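Local coordinates for Rod shape-determining protein (MreC) (PDB 5LP5) that binds the cell-wall synthase PBP2 and probably serves as a scaffold for the peptidoglycan synthesis that sets cell shape, at residues 98-103 and 236-241; 132-137 and 202-207; 146-149 and 153-156. All blocks are in the same frame, centred on the assembly; numbering follows the deposited sequence.

Interaction 1. Residues 98-103 and 236-241; sequences TFMTSF and KLLRHV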
ATOM      1  N   THR C  98      41.343   9.384  -6.946  1.00 34.16           N
ATOM      2  CA  THR C  98      41.114  10.811  -6.774  1.00 34.88           C
ATOM      3  C   THR C  98      41.541  11.102  -5.364  1.00 34.12           C
ATOM      4  O   THR C  98      41.631  10.158  -4.534  1.00 34.94           O
ATOM      5  CB  THR C  98      39.612  11.208  -6.971  1.00 34.80           C
ATOM      6  OG1 THR C  98      39.437  12.633  -6.818  1.00 34.43           O
ATOM      7  CG2 THR C  98      38.695  10.478  -5.977  1.00 33.17           C
ATOM      8  N   PHE C  99      41.797  12.375  -5.078  1.00 34.78           N
ATOM      9  CA  PHE C  99      42.104  12.717  -3.716  1.00 36.93           C
ATOM     10  C   PHE C  99      41.617  14.092  -3.383  1.00 35.43           C
ATOM     11  O   PHE C  99      41.434  14.904  -4.272  1.00 33.16           O
ATOM     12  CB  PHE C  99      43.612  12.595  -3.453  1.00 41.64           C
ATOM     13  CG  PHE C  99      44.453  13.436  -4.353  1.00 44.82           C
ATOM     14  CD1 PHE C  99      44.928  14.642  -3.881  1.00 47.57           C
ATOM     15  CD2 PHE C  99      44.759  13.054  -5.661  1.00 46.76           C
ATOM     16  CE1 PHE C  99      45.735  15.456  -4.668  1.00 49.23           C
ATOM     17  CE2 PHE C  99      45.546  13.876  -6.462  1.00 48.69           C
ATOM     18  CZ  PHE C  99      46.048  15.069  -5.957  1.00 47.90           C
ATOM     19  N   MET C 100      41.402  14.327  -2.090  1.00 34.57           N
ATOM     20  CA  MET C 100      40.885  15.608  -1.642  1.00 33.02           C
ATOM     21  C   MET C 100      42.029  16.591  -1.442  1.00 32.88           C
ATOM     22  O   MET C 100      43.084  16.241  -0.953  1.00 33.94           O
ATOM     23  CB  MET C 100      39.995  15.465  -0.399  1.00 32.08           C
ATOM     24  CG  MET C 100      40.710  15.300   0.918  1.00 32.13           C
ATOM     25  SD  MET C 100      39.541  15.035   2.262  1.00 31.07           S
ATOM     26  CE  MET C 100      39.137  16.728   2.704  1.00 32.35           C
ATOM     27  N   THR C 101      41.799  17.835  -1.827  1.00 32.51           N
ATOM     28  CA  THR C 101      42.779  18.908  -1.616  1.00 32.55           C
ATOM     29  C   THR C 101      42.494  19.713  -0.367  1.00 31.87           C
ATOM     30  O   THR C 101      43.392  20.209   0.294  1.00 33.22           O
ATOM     31  CB  THR C 101      42.809  19.888  -2.796  1.00 33.12           C
ATOM     32  OG1 THR C 101      41.578  20.639  -2.855  1.00 33.87           O
ATOM     33  CG2 THR C 101      43.094  19.115  -4.099  1.00 32.93           C
ATOM     34  N   SER C 102      41.215  19.827  -0.048  1.00 30.96           N
ATOM     35  CA  SER C 102      40.754  20.575   1.093  1.00 30.73           C
ATOM     36  C   SER C 102      39.306  20.217   1.357  1.00 31.08           C
ATOM     37  O   SER C 102      38.638  19.638   0.493  1.00 30.91           O
ATOM     38  CB  SER C 102      40.836  22.047   0.757  1.00 31.01           C
ATOM     39  OG  SER C 102      40.024  22.373  -0.361  1.00 29.33           O
ATOM     40  N   PHE C 103      38.798  20.602   2.521  1.00 32.55           N
ATOM     41  CA  PHE C 103      37.348  20.644   2.728  1.00 33.59           C
ATOM     42  C   PHE C 103      36.825  21.880   1.997  1.00 34.67           C
ATOM     43  O   PHE C 103      37.581  22.825   1.774  1.00 36.80           O
ATOM     44  CB  PHE C 103      37.033  20.748   4.198  1.00 34.02           C
ATOM     45  CG  PHE C 103      37.395  19.530   4.974  1.00 34.18           C
ATOM     46  CD1 PHE C 103      36.480  18.514   5.183  1.00 34.07           C
ATOM     47  CD2 PHE C 103      38.652  19.419   5.551  1.00 35.74           C
ATOM     48  CE1 PHE C 103      36.835  17.410   5.936  1.00 34.27           C
ATOM     49  CE2 PHE C 103      39.010  18.312   6.294  1.00 35.58           C
ATOM     50  CZ  PHE C 103      38.102  17.306   6.487  1.00 34.71           C
ATOM     51  N   LYS C 236      40.601   8.086   8.200  1.00 35.10           N
ATOM     52  CA  LYS C 236      41.380   7.092   7.483  1.00 36.18           C
ATOM     53  C   LYS C 236      40.862   6.889   6.070  1.00 34.16           C
ATOM     54  O   LYS C 236      41.656   6.701   5.170  1.00 34.52           O
ATOM     55  CB  LYS C 236      41.440   5.775   8.244  1.00 37.96           C
ATOM     56  CG  LYS C 236      42.722   5.627   9.050  1.00 41.75           C
ATOM     57  CD  LYS C 236      42.640   4.485  10.060  1.00 44.65           C
ATOM     58  CE  LYS C 236      44.005   4.095  10.629  1.00 47.90           C
ATOM     59  NZ  LYS C 236      44.030   2.652  11.015  1.00 49.14           N
ATOM     60  N   LEU C 237      39.543   6.976   5.896  1.00 32.37           N
ATOM     61  CA  LEU C 237      38.887   6.699   4.616  1.00 30.39           C
ATOM     62  C   LEU C 237      38.751   7.901   3.694  1.00 28.50           C
ATOM     63  O   LEU C 237      38.085   7.795   2.666  1.00 27.68           O
ATOM     64  CB  LEU C 237      37.494   6.085   4.856  1.00 30.69           C
ATOM     65  CG  LEU C 237      37.464   4.550   4.997  1.00 31.68           C
ATOM     66  CD1 LEU C 237      38.135   4.075   6.268  1.00 33.26           C
ATOM     67  CD2 LEU C 237      36.034   4.032   4.933  1.00 31.34           C
ATOM     68  N   LEU C 238      39.321   9.049   4.059  1.00 28.13           N
ATOM     69  CA  LEU C 238      39.319  10.184   3.157  1.00 27.83           C
ATOM     70  C   LEU C 238      40.584  10.186   2.314  1.00 30.63           C
ATOM     71  O   LEU C 238      40.713  10.946   1.356  1.00 28.89           O
ATOM     72  CB  LEU C 238      39.050  11.484   3.912  1.00 28.51           C
ATOM     73  CG  LEU C 238      37.552  11.721   4.192  1.00 27.58           C
ATOM     74  CD1 LEU C 238      37.302  12.975   5.022  1.00 28.49           C
ATOM     75  CD2 LEU C 238      36.721  11.807   2.915  1.00 26.61           C
ATOM     76  N   ARG C 239      41.520   9.301   2.651  1.00 35.83           N
ATOM     77  CA  ARG C 239      42.631   8.996   1.749  1.00 40.85           C
ATOM     78  C   ARG C 239      42.395   7.650   1.084  1.00 38.79           C
ATOM     79  O   ARG C 239      41.616   6.835   1.568  1.00 35.50           O
ATOM     80  CB  ARG C 239      43.967   9.050   2.484  1.00 48.76           C
ATOM     81  CG  ARG C 239      44.329  10.492   2.862  1.00 57.36           C
ATOM     82  CD  ARG C 239      45.689  10.657   3.504  1.00 67.46           C
ATOM     83  NE  ARG C 239      45.965   9.662   4.556  1.00 76.39           N
ATOM     84  CZ  ARG C 239      45.678   9.787   5.855  1.00 75.26           C
ATOM     85  NH1 ARG C 239      45.062  10.862   6.328  1.00 69.97           N
ATOM     86  NH2 ARG C 239      46.007   8.806   6.686  1.00 80.93           N
ATOM     87  N   HIS C 240      43.063   7.441  -0.048  1.00 38.26           N
ATOM     88  CA  HIS C 240      42.912   6.232  -0.869  1.00 36.72           C
ATOM     89  C   HIS C 240      41.524   6.115  -1.497  1.00 33.84           C
ATOM     90  O   HIS C 240      40.897   5.059  -1.404  1.00 31.36           O
ATOM     91  CB  HIS C 240      43.235   4.971  -0.068  1.00 37.14           C
ATOM     92  CG  HIS C 240      44.641   4.920   0.447  1.00 39.48           C
ATOM     93  ND1 HIS C 240      45.745   4.969  -0.384  1.00 40.50           N
ATOM     94  CD2 HIS C 240      45.123   4.789   1.708  1.00 40.26           C
ATOM     95  CE1 HIS C 240      46.845   4.901   0.346  1.00 41.01           C
ATOM     96  NE2 HIS C 240      46.497   4.789   1.616  1.00 41.21           N
ATOM     97  N   VAL C 241      41.070   7.199  -2.135  1.00 32.92           N
ATOM     98  CA  VAL C 241      39.696   7.320  -2.600  1.00 31.39           C
ATOM     99  C   VAL C 241      39.593   7.103  -4.098  1.00 31.00           C
ATOM    100  O   VAL C 241      40.404   7.629  -4.853  1.00 31.30           O
ATOM    101  CB  VAL C 241      39.098   8.690  -2.256  1.00 30.94           C
ATOM    102  CG1 VAL C 241      37.692   8.837  -2.836  1.00 30.08           C
ATOM    103  CG2 VAL C 241      39.090   8.902  -0.748  1.00 30.94           C
TER

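Interaction 2. Residues 132-137 and 202-207; sequences NQAIGI and GIFGAG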
ATOM      1  N   ASN C 132      37.035  -0.197   0.466  1.00 34.90           N
ATOM      2  CA  ASN C 132      35.954  -1.056  -0.009  1.00 34.98           C
ATOM      3  C   ASN C 132      34.601  -0.729   0.588  1.00 32.33           C
ATOM      4  O   ASN C 132      33.818  -1.633   0.903  1.00 30.71           O
ATOM      5  CB  ASN C 132      36.317  -2.507   0.221  1.00 38.75           C
ATOM      6  CG  ASN C 132      37.070  -3.091  -0.943  1.00 42.30           C
ATOM      7  OD1 ASN C 132      36.615  -2.955  -2.103  1.00 43.89           O
ATOM      8  ND2 ASN C 132      38.200  -3.774  -0.658  1.00 42.56           N
ATOM      9  N   GLN C 133      34.343   0.574   0.698  1.00 31.14           N
ATOM     10  CA  GLN C 133      33.136   1.107   1.332  1.00 30.95           C
ATOM     11  C   GLN C 133      32.630   2.363   0.591  1.00 28.37           C
ATOM     12  O   GLN C 133      33.412   3.104   0.036  1.00 27.90           O
ATOM     13  CB  GLN C 133      33.411   1.407   2.824  1.00 32.56           C
ATOM     14  CG  GLN C 133      32.203   1.825   3.629  1.00 34.57           C
ATOM     15  CD  GLN C 133      32.477   1.931   5.134  1.00 38.88           C
ATOM     16  OE1 GLN C 133      31.575   2.312   5.919  1.00 43.49           O
ATOM     17  NE2 GLN C 133      33.689   1.541   5.556  1.00 39.37           N
ATOM     18  N   ALA C 134      31.315   2.597   0.592  1.00 25.82           N
ATOM     19  CA  ALA C 134      30.758   3.833   0.058  1.00 24.46           C
ATOM     20  C   ALA C 134      30.889   4.958   1.083  1.00 25.63           C
ATOM     21  O   ALA C 134      30.369   4.840   2.227  1.00 30.46           O
ATOM     22  CB  ALA C 134      29.309   3.627  -0.330  1.00 23.25           C
ATOM     23  N   ILE C 135      31.568   6.040   0.691  1.00 24.59           N
ATOM     24  CA  ILE C 135      31.714   7.248   1.541  1.00 24.47           C
ATOM     25  C   ILE C 135      30.854   8.423   1.107  1.00 24.93           C
ATOM     26  O   ILE C 135      30.620   9.326   1.894  1.00 28.37           O
ATOM     27  CB  ILE C 135      33.179   7.738   1.656  1.00 24.13           C
ATOM     28  CG1 ILE C 135      33.738   8.187   0.286  1.00 24.68           C
ATOM     29  CG2 ILE C 135      34.040   6.640   2.245  1.00 24.37           C
ATOM     30  CD1 ILE C 135      35.092   8.878   0.372  1.00 24.52           C
ATOM     31  N   GLY C 136      30.387   8.433  -0.135  1.00 24.15           N
ATOM     32  CA  GLY C 136      29.542   9.548  -0.619  1.00 23.62           C
ATOM     33  C   GLY C 136      29.522   9.638  -2.130  1.00 22.66           C
ATOM     34  O   GLY C 136      29.749   8.656  -2.813  1.00 22.75           O
ATOM     35  N   ILE C 137      29.220  10.809  -2.649  1.00 22.28           N
ATOM     36  CA  ILE C 137      29.145  10.998  -4.086  1.00 22.89           C
ATOM     37  C   ILE C 137      29.932  12.213  -4.510  1.00 22.74           C
ATOM     38  O   ILE C 137      30.361  13.001  -3.681  1.00 21.76           O
ATOM     39  CB  ILE C 137      27.688  11.191  -4.572  1.00 24.14           C
ATOM     40  CG1 ILE C 137      27.113  12.510  -4.036  1.00 24.55           C
ATOM     41  CG2 ILE C 137      26.821  10.013  -4.136  1.00 23.96           C
ATOM     42  CD1 ILE C 137      25.703  12.797  -4.483  1.00 24.53           C
ATOM     43  N   GLY C 202      23.045   3.974 -11.227  1.00 27.68           N
ATOM     44  CA  GLY C 202      24.052   4.463 -12.176  1.00 28.17           C
ATOM     45  C   GLY C 202      25.097   5.351 -11.526  1.00 27.56           C
ATOM     46  O   GLY C 202      25.742   6.164 -12.199  1.00 27.87           O
ATOM     47  N   ILE C 203      25.264   5.173 -10.213  1.00 26.12           N
ATOM     48  CA  ILE C 203      26.282   5.866  -9.423  1.00 24.92           C
ATOM     49  C   ILE C 203      27.364   4.895  -8.935  1.00 24.07           C
ATOM     50  O   ILE C 203      28.566   5.115  -9.113  1.00 24.33           O
ATOM     51  CB  ILE C 203      25.655   6.510  -8.160  1.00 24.43           C
ATOM     52  CG1 ILE C 203      24.591   7.543  -8.545  1.00 24.71           C
ATOM     53  CG2 ILE C 203      26.743   7.151  -7.293  1.00 24.21           C
ATOM     54  CD1 ILE C 203      23.774   8.077  -7.397  1.00 23.87           C
ATOM     55  N   PHE C 204      26.903   3.837  -8.280  1.00 23.44           N
ATOM     56  CA  PHE C 204      27.750   2.743  -7.821  1.00 23.14           C
ATOM     57  C   PHE C 204      27.336   1.493  -8.586  1.00 23.77           C
ATOM     58  O   PHE C 204      26.203   1.366  -9.044  1.00 24.12           O
ATOM     59  CB  PHE C 204      27.502   2.447  -6.338  1.00 22.17           C
ATOM     60  CG  PHE C 204      27.947   3.529  -5.400  1.00 21.68           C
ATOM     61  CD1 PHE C 204      29.268   3.625  -5.040  1.00 21.72           C
ATOM     62  CD2 PHE C 204      27.042   4.401  -4.830  1.00 21.36           C
ATOM     63  CE1 PHE C 204      29.697   4.589  -4.151  1.00 21.49           C
ATOM     64  CE2 PHE C 204      27.466   5.376  -3.936  1.00 21.13           C
ATOM     65  CZ  PHE C 204      28.804   5.470  -3.598  1.00 21.21           C
ATOM     66  N   GLY C 205      28.270   0.562  -8.705  1.00 24.08           N
ATOM     67  CA  GLY C 205      27.928  -0.806  -9.017  1.00 24.61           C
ATOM     68  C   GLY C 205      27.350  -1.492  -7.795  1.00 23.86           C
ATOM     69  O   GLY C 205      27.436  -0.974  -6.677  1.00 22.97           O
ATOM     70  N   ALA C 206      26.768  -2.659  -8.006  1.00 24.40           N
ATOM     71  CA  ALA C 206      26.162  -3.402  -6.926  1.00 23.97           C
ATOM     72  C   ALA C 206      27.209  -4.004  -5.982  1.00 23.78           C
ATOM     73  O   ALA C 206      28.331  -4.365  -6.395  1.00 24.35           O
ATOM     74  CB  ALA C 206      25.302  -4.508  -7.489  1.00 24.90           C
ATOM     75  N   GLY C 207      26.823  -4.107  -4.720  1.00 23.17           N
ATOM     76  CA  GLY C 207      27.565  -4.912  -3.756  1.00 23.33           C
ATOM     77  C   GLY C 207      28.665  -4.233  -2.961  1.00 22.90           C
ATOM     78  O   GLY C 207      29.363  -4.886  -2.215  1.00 23.27           O
TER

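Interaction 3. Residues 146-149 and 153-156; sequences NGFL and KRCA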
ATOM      1  N   ASN C 146      33.443  18.256  -6.849  1.00 30.39           N
ATOM      2  CA  ASN C 146      33.030  18.349  -5.461  1.00 30.58           C
ATOM      3  C   ASN C 146      32.550  17.016  -4.916  1.00 29.11           C
ATOM      4  O   ASN C 146      31.724  16.337  -5.535  1.00 27.86           O
ATOM      5  CB  ASN C 146      31.910  19.359  -5.322  1.00 32.01           C
ATOM      6  CG  ASN C 146      32.332  20.752  -5.663  1.00 33.43           C
ATOM      7  OD1 ASN C 146      33.466  21.162  -5.377  1.00 34.69           O
ATOM      8  ND2 ASN C 146      31.418  21.497  -6.289  1.00 34.05           N
ATOM      9  N   GLY C 147      33.058  16.668  -3.736  1.00 27.51           N
ATOM     10  CA  GLY C 147      32.621  15.453  -3.043  1.00 26.17           C
ATOM     11  C   GLY C 147      31.632  15.779  -1.939  1.00 25.62           C
ATOM     12  O   GLY C 147      31.935  16.579  -1.049  1.00 25.72           O
ATOM     13  N   PHE C 148      30.447  15.192  -2.018  1.00 25.32           N
ATOM     14  CA  PHE C 148      29.451  15.322  -0.966  1.00 26.15           C
ATOM     15  C   PHE C 148      29.328  13.999  -0.250  1.00 25.20           C
ATOM     16  O   PHE C 148      28.786  13.038  -0.784  1.00 24.64           O
ATOM     17  CB  PHE C 148      28.109  15.766  -1.535  1.00 27.43           C
ATOM     18  CG  PHE C 148      28.213  16.993  -2.384  1.00 28.76           C
ATOM     19  CD1 PHE C 148      28.429  18.233  -1.810  1.00 30.00           C
ATOM     20  CD2 PHE C 148      28.147  16.901  -3.751  1.00 29.96           C
ATOM     21  CE1 PHE C 148      28.569  19.367  -2.591  1.00 31.00           C
ATOM     22  CE2 PHE C 148      28.284  18.028  -4.542  1.00 31.80           C
ATOM     23  CZ  PHE C 148      28.490  19.269  -3.960  1.00 31.42           C
ATOM     24  N   LEU C 149      29.866  13.963   0.966  1.00 25.05           N
ATOM     25  CA  LEU C 149      30.064  12.720   1.695  1.00 24.67           C
ATOM     26  C   LEU C 149      28.793  12.250   2.392  1.00 24.14           C
ATOM     27  O   LEU C 149      27.789  12.947   2.417  1.00 22.57           O
ATOM     28  CB  LEU C 149      31.187  12.896   2.715  1.00 25.17           C
ATOM     29  CG  LEU C 149      32.516  13.396   2.128  1.00 25.53           C
ATOM     30  CD1 LEU C 149      33.555  13.580   3.217  1.00 25.73           C
ATOM     31  CD2 LEU C 149      33.057  12.463   1.052  1.00 25.36           C
ATOM     32  N   LYS C 153      23.576  16.966   2.944  1.00 39.65           N
ATOM     33  CA  LYS C 153      22.261  17.237   2.350  1.00 44.47           C
ATOM     34  C   LYS C 153      22.083  16.687   0.913  1.00 39.96           C
ATOM     35  O   LYS C 153      21.003  16.282   0.521  1.00 36.85           O
ATOM     36  CB  LYS C 153      22.027  18.772   2.358  1.00 53.18           C
ATOM     37  CG  LYS C 153      20.628  19.276   2.054  1.00 63.36           C
ATOM     38  CD  LYS C 153      20.579  20.802   2.095  1.00 71.91           C
ATOM     39  CE  LYS C 153      19.248  21.319   1.539  1.00 77.86           C
ATOM     40  NZ  LYS C 153      18.955  22.730   1.919  1.00 82.34           N
ATOM     41  N   ARG C 154      23.153  16.721   0.132  1.00 36.73           N
ATOM     42  CA  ARG C 154      23.107  16.379  -1.295  1.00 33.17           C
ATOM     43  C   ARG C 154      23.513  14.940  -1.593  1.00 30.46           C
ATOM     44  O   ARG C 154      23.425  14.488  -2.739  1.00 28.56           O
ATOM     45  CB  ARG C 154      24.068  17.288  -2.058  1.00 34.06           C
ATOM     46  CG  ARG C 154      23.675  18.760  -2.024  1.00 35.54           C
ATOM     47  CD  ARG C 154      24.513  19.598  -2.953  1.00 35.49           C
ATOM     48  NE  ARG C 154      24.519  19.065  -4.319  1.00 35.47           N
ATOM     49  CZ  ARG C 154      25.234  19.567  -5.321  1.00 34.19           C
ATOM     50  NH1 ARG C 154      25.990  20.629  -5.117  1.00 33.97           N
ATOM     51  NH2 ARG C 154      25.194  19.001  -6.521  1.00 33.99           N
ATOM     52  N   CYS C 155      23.989  14.229  -0.571  1.00 27.91           N
ATOM     53  CA  CYS C 155      24.457  12.870  -0.747  1.00 25.93           C
ATOM     54  C   CYS C 155      23.298  11.923  -0.654  1.00 24.79           C
ATOM     55  O   CYS C 155      22.668  11.819   0.391  1.00 25.55           O
ATOM     56  CB  CYS C 155      25.510  12.518   0.296  1.00 25.74           C
ATOM     57  SG  CYS C 155      25.917  10.768   0.291  1.00 25.74           S
ATOM     58  N   ALA C 156      23.015  11.243  -1.756  1.00 23.95           N
ATOM     59  CA  ALA C 156      21.941  10.256  -1.824  1.00 24.25           C
ATOM     60  C   ALA C 156      22.246   9.210  -2.884  1.00 23.25           C
ATOM     61  O   ALA C 156      22.794   9.516  -3.928  1.00 22.01           O
ATOM     62  CB  ALA C 156      20.611  10.929  -2.137  1.00 25.43           C
TER

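Interaction 1. Residues 98-103 and 236-241
Thr98 meets Val241 through both backbone and side chain. Its N-H donates to Val241 O over 2.9 Å. In the side chain, CG2 is the branch that meets the partner: this methyl rests 3.7 Å from Val241 CG1. The two beta-branched side chains lean across each other, a buried apolar patch that Leu114 and Ile117 extend on the side of Thr98. Further along, Met100 makes the next contact. With CG set between the backbone N and carbonyl carbon (chi1 79°), the thioether is carried over to Leu238, where SD sits 3.9 Å from Leu238 CB and 4.1 Å from Leu238 CD1. A bend at chi3 (-86°) then turns the terminal methyl onward along its own strand, toward Phe103, and Met100 CE comes to lie 3.7 Å above the plane of the Phe103 ring, over its centre. Sulfur and methyl of one side chain thus serve two neighbours, Leu238 across the contact and Phe103 at the end of the strand. A second copy of MreC packs here too: its Phe169 meets the Phe103 ring edge-to-face, and its Leu167 lies on Leu238. The arrangement brings the first and last strands of the chain, 93-103 and 241-246, together at the closure of a six-stranded antiparallel beta barrel, one of the two that form the MreC core.

Interaction 2. Residues 132-137 and 202-207
Phe204 reaches across to Ala134 and Gly136 with the far end of its ring, and the contact builds up atom by atom along the side chain. CB points at strand 134-141 but stops short of it; the torsion that places CG beside the backbone N and opposite the carbonyl carbon (chi1 -68°) sends the ring onward to the strand. Of the atoms further out, CE1 comes to 4.0 Å from Ala134 CB, while CE2, on the other side of the ring, only skirts Gly136 O. The tip makes the closest approach: CZ sits 3.8 Å from Ala134 CB and 3.4 Å from Gly136 O. Both partners approach the ring obliquely, and no hydrogen bond crosses the contact. The segments belong to different halves of a tandem beta-barrel fold, consistent with the relation of the MreC core to the chymotrypsin-like PA clan: 134-141 is a strand of one six-stranded barrel, whereas 202-207 is a loop joining strands 194-197 and 209-218 of the other. Phe204 thus packs from the second barrel's loop onto the first barrel, and Tyr157 meets its ring edge-to-face. Gly136 follows the strand at backbone angles (phi 160°, psi -157°) that suit a residue without a CB, and presents its carbonyl oxygen to the ring. One residue before the phenylalanine, Ile203 adds a looser apolar touch, its CG2 lying 4.3 Å from Ile137 CG2. Ile203 O accepts a hydrogen bond from Ser244 OG of strand 241-246, which fastens the loop to the first barrel; within the loop Asp201 OD1 accepts one from Ile203 N. The two isoleucines also border the bound PBP2 chain, where Gln139 of PBP2 packs on Ile137 and Ala135 of PBP2 on Ile203.

Interaction 3. Residues 146-149 and 153-156
Phe148 and Cys155 bring the two backbones to 5.6 Å between their CA atoms, yet no hydrogen bond links the segments. Side chains carry the contact. Arg154 crosses the Phe148 ring obliquely from one face: its CD makes a CH-pi contact 4.1 Å from the ring centroid, 12° off the normal, and NE follows over the same face, nearer the rim. A bend at chi3 (53°) brings the guanidinium over that face too, toward the CE2 and CZ rim, so that Phe148 CE2 lies 3.4 Å above the centre of the guanidinium. The two planes remain 33° apart, so the groups overlap face over face without being parallel. The end of the arginine is held by a salt bridge from NH2 to Glu141 OE2 and a hydrogen bond from NH2 to Gln139 OE1 of the PBP2 chain. Cys155 lies against the end of the strand, CB 3.5 Å from Phe148 O and SG 3.6 Å from Leu149 O. The arrangement belongs to the crossover between the tandem barrels of the MreC core, where the chain leaves strand 144-149 for strand 158-161 beside bound PBP2.

The three contacts lie 12 to 16 Å apart, centre to centre, and all reach the first six-stranded barrel. Along the chain they enclose one another: 146-149 with 153-156 falls between the segments of interaction 2, and both fall between those of interaction 1. Strands 134-141 and 144-149 are sheet neighbours, so interactions 2 and 3 are joined directly, with a probable hydrogen bond from Phe148 N to Ile137 O. Interaction 1 packs on both through Leu238, which touches Ile135 and Leu149. Interaction 1 closes the barrel, whereas interactions 2 and 3 lie where it meets the second barrel and border PBP2.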